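Local structure of protease 2A (Rhinovirus C, 5X45) at residues T34-V39 with H90-L95. The protein is a viral cysteine protease with a chymotrypsin-like fold that probably cleaves the viral polyprotein and certain host proteins. Residues are numbered along the deposited sequence; the frame is centred on the assembly and turned at random.
Sequences TADLQV and HIQYNL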
ATOM      1  N   THR A  34       7.011   4.070   9.805  1.00 27.66           N
ATOM      2  CA  THR A  34       6.582   2.834  10.452  1.00 44.31           C
ATOM      3  C   THR A  34       5.441   2.199   9.658  1.00 43.32           C
ATOM      4  O   THR A  34       4.977   1.099   9.972  1.00 42.48           O
ATOM      5  CB  THR A  34       6.144   3.072  11.915  1.00 45.92           C
ATOM      6  OG1 THR A  34       5.282   4.218  11.982  1.00 49.32           O
ATOM      7  CG2 THR A  34       7.360   3.308  12.795  1.00 37.79           C
ATOM      8  N   ALA A  35       4.982   2.912   8.635  1.00 35.18           N
ATOM      9  CA  ALA A  35       4.003   2.373   7.706  1.00 32.75           C
ATOM     10  C   ALA A  35       4.499   2.497   6.267  1.00 35.14           C
ATOM     11  O   ALA A  35       3.754   2.200   5.328  1.00 27.68           O
ATOM     12  CB  ALA A  35       2.671   3.086   7.872  1.00 30.89           C
ATOM     13  N   ASP A  36       5.747   2.955   6.110  1.00 30.76           N
ATOM     14  CA  ASP A  36       6.346   3.222   4.798  1.00 32.06           C
ATOM     15  C   ASP A  36       5.379   4.036   3.932  1.00 30.61           C
ATOM     16  O   ASP A  36       5.151   3.733   2.753  1.00 28.67           O
ATOM     17  CB  ASP A  36       6.735   1.912   4.102  1.00 28.98           C
ATOM     18  CG  ASP A  36       7.566   2.141   2.851  1.00 51.42           C
ATOM     19  OD1 ASP A  36       8.202   3.212   2.763  1.00 57.96           O
ATOM     20  OD2 ASP A  36       7.574   1.263   1.957  1.00 62.91           O
ATOM     21  N   LEU A  37       4.830   5.092   4.519  1.00 23.55           N
ATOM     22  CA  LEU A  37       3.731   5.821   3.895  1.00 25.62           C
ATOM     23  C   LEU A  37       3.952   7.313   3.900  1.00 29.66           C
ATOM     24  O   LEU A  37       4.307   7.899   4.924  1.00 32.64           O
ATOM     25  CB  LEU A  37       2.419   5.519   4.615  1.00 22.67           C
ATOM     26  CG  LEU A  37       1.177   6.186   4.034  1.00 27.71           C
ATOM     27  CD1 LEU A  37       0.822   5.593   2.663  1.00 27.01           C
ATOM     28  CD2 LEU A  37       0.014   6.061   5.000  1.00 22.84           C
ATOM     29  N   GLN A  38       3.733   7.931   2.749  1.00 28.31           N
ATOM     30  CA  GLN A  38       3.743   9.381   2.652  1.00 23.49           C
ATOM     31  C   GLN A  38       2.439   9.842   2.033  1.00 23.48           C
ATOM     32  O   GLN A  38       1.977   9.257   1.058  1.00 23.29           O
ATOM     33  CB  GLN A  38       4.922   9.881   1.824  1.00 24.33           C
ATOM     34  CG  GLN A  38       4.814  11.370   1.508  1.00 35.87           C
ATOM     35  CD  GLN A  38       6.080  11.972   0.931  1.00 37.82           C
ATOM     36  OE1 GLN A  38       7.193  11.506   1.196  1.00 36.93           O
ATOM     37  NE2 GLN A  38       5.913  12.995   0.102  1.00 33.33           N
ATOM     38  N   VAL A  39       1.816  10.855   2.623  1.00 23.97           N
ATOM     39  CA  VAL A  39       0.594  11.382   2.039  1.00 26.82           C
ATOM     40  C   VAL A  39       0.758  12.861   1.716  1.00 34.37           C
ATOM     41  O   VAL A  39       1.180  13.650   2.564  1.00 26.47           O
ATOM     42  CB  VAL A  39      -0.617  11.203   2.956  1.00 28.78           C
ATOM     43  CG1 VAL A  39      -1.890  11.604   2.207  1.00 31.17           C
ATOM     44  CG2 VAL A  39      -0.709   9.768   3.431  1.00 23.55           C
ATOM     45  N   HIS A  90      13.279  -3.779  10.029  1.00 39.18           N
ATOM     46  CA  HIS A  90      12.493  -2.895  10.897  1.00 36.77           C
ATOM     47  C   HIS A  90      11.056  -3.375  11.059  1.00 36.97           C
ATOM     48  O   HIS A  90      10.585  -4.219  10.295  1.00 35.15           O
ATOM     49  CB  HIS A  90      12.474  -1.475  10.343  1.00 36.44           C
ATOM     50  CG  HIS A  90      11.698  -1.345   9.072  1.00 36.08           C
ATOM     51  ND1 HIS A  90      12.150  -1.842   7.869  1.00 45.27           N
ATOM     52  CD2 HIS A  90      10.486  -0.795   8.822  1.00 34.48           C
ATOM     53  CE1 HIS A  90      11.252  -1.599   6.929  1.00 43.66           C
ATOM     54  NE2 HIS A  90      10.235  -0.965   7.480  1.00 36.75           N
ATOM     55  N   ILE A  91      10.363  -2.822  12.052  1.00 35.13           N
ATOM     56  CA  ILE A  91       8.959  -3.145  12.300  1.00 31.82           C
ATOM     57  C   ILE A  91       8.040  -2.162  11.577  1.00 31.98           C
ATOM     58  O   ILE A  91       8.280  -0.960  11.586  1.00 41.93           O
ATOM     59  CB  ILE A  91       8.617  -3.121  13.808  1.00 32.88           C
ATOM     60  CG1 ILE A  91       9.493  -4.104  14.600  1.00 34.57           C
ATOM     61  CG2 ILE A  91       7.135  -3.401  14.022  1.00 31.21           C
ATOM     62  CD1 ILE A  91       9.600  -5.479  14.013  1.00 34.82           C
ATOM     63  N   GLN A  92       6.985  -2.682  10.955  1.00 29.67           N
ATOM     64  CA  GLN A  92       5.937  -1.843  10.395  1.00 33.94           C
ATOM     65  C   GLN A  92       4.597  -2.165  11.061  1.00 26.52           C
ATOM     66  O   GLN A  92       4.435  -3.221  11.663  1.00 26.94           O
ATOM     67  CB  GLN A  92       5.856  -2.011   8.871  1.00 26.26           C
ATOM     68  CG  GLN A  92       6.930  -1.220   8.124  1.00 36.14           C
ATOM     69  CD  GLN A  92       6.694  -1.134   6.622  1.00 30.71           C
ATOM     70  OE1 GLN A  92       5.559  -1.214   6.149  1.00 32.34           O
ATOM     71  NE2 GLN A  92       7.770  -0.946   5.868  1.00 27.92           N
ATOM     72  N   TYR A  93       3.662  -1.225  10.983  1.00 30.17           N
ATOM     73  CA  TYR A  93       2.375  -1.340  11.672  1.00 31.16           C
ATOM     74  C   TYR A  93       1.192  -1.377  10.706  1.00 33.93           C
ATOM     75  O   TYR A  93       1.294  -0.915   9.563  1.00 32.47           O
ATOM     76  CB  TYR A  93       2.211  -0.191  12.673  1.00 27.40           C
ATOM     77  CG  TYR A  93       3.227  -0.254  13.789  1.00 28.90           C
ATOM     78  CD1 TYR A  93       2.993  -1.025  14.927  1.00 37.01           C
ATOM     79  CD2 TYR A  93       4.440   0.413  13.691  1.00 38.35           C
ATOM     80  CE1 TYR A  93       3.933  -1.105  15.950  1.00 33.26           C
ATOM     81  CE2 TYR A  93       5.383   0.338  14.702  1.00 40.93           C
ATOM     82  CZ  TYR A  93       5.122  -0.421  15.830  1.00 42.51           C
ATOM     83  OH  TYR A  93       6.055  -0.499  16.838  1.00 55.29           O
ATOM     84  N   ASN A  94       0.082  -1.952  11.169  1.00 32.63           N
ATOM     85  CA  ASN A  94      -1.154  -2.040  10.390  1.00 26.46           C
ATOM     86  C   ASN A  94      -0.984  -2.702   9.027  1.00 31.62           C
ATOM     87  O   ASN A  94      -1.116  -2.062   7.981  1.00 31.37           O
ATOM     88  CB  ASN A  94      -1.780  -0.648  10.223  1.00 27.09           C
ATOM     89  CG  ASN A  94      -2.166  -0.021  11.560  1.00 35.12           C
ATOM     90  OD1 ASN A  94      -1.622   1.007  11.962  1.00 39.08           O
ATOM     91  ND2 ASN A  94      -3.113  -0.643  12.249  1.00 27.70           N
ATOM     92  N   LEU A  95      -0.691  -3.996   9.046  1.00 31.94           N
ATOM     93  CA  LEU A  95      -0.506  -4.721   7.806  1.00 22.85           C
ATOM     94  C   LEU A  95      -1.636  -5.689   7.517  1.00 26.07           C
ATOM     95  O   LEU A  95      -2.233  -6.278   8.424  1.00 25.27           O
ATOM     96  CB  LEU A  95       0.826  -5.467   7.816  1.00 23.46           C
ATOM     97  CG  LEU A  95       1.950  -4.443   7.696  1.00 33.30           C
ATOM     98  CD1 LEU A  95       2.674  -4.300   9.021  1.00 29.91           C
ATOM     99  CD2 LEU A  95       2.899  -4.756   6.543  1.00 36.49           C
TER
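Thr34 and Tyr93 meet first through their backbones: Tyr93 N donates to Thr34 O at 2.9 Å. The same oxygen lies 3.1 Å from Gln92 CA, a CA-H...O contact that adds to the main bond. Beside it, Thr34 CB sits in the plane of the Tyr93 ring, 3.6 Å from CD2 at its edge, while CG2 reaches CE2. One ring face, toward its rim, receives Ile91 CG2.

On the other flank, Gln92 passes alongside Thr34 O and lays its amide against the methylene of Asp36 in van der Waals contact, NE2 3.5 Å from Asp36 CB. With CG anti to the carbonyl carbon (chi1 -79°) and the chain extended beyond it, the amide is carried past Thr34 O toward Ala35 and Asp36. Two bonds fix its rotation: NE2 gives a nearly straight bond, 2.9 Å, to His90 NE2, close to both the imidazole and amide planes, and OE1 pairs with Thr122.

Asp36 directs its carboxylate elsewhere, OD1 to the hydroxyl of Tyr87 and OD2, weakly, to His20 ND1 and Thr122. Its left-handed backbone belongs to a G1 beta bulge opposite strand 28-32. The contact thus ties the hairpin 28-41 of the N-terminal sheet to the 78-93 hairpin, and the Asp36-His20 pairing is consistent with the Asp-His part of the catalytic triad in chymotrypsin-like 2A cysteine proteases.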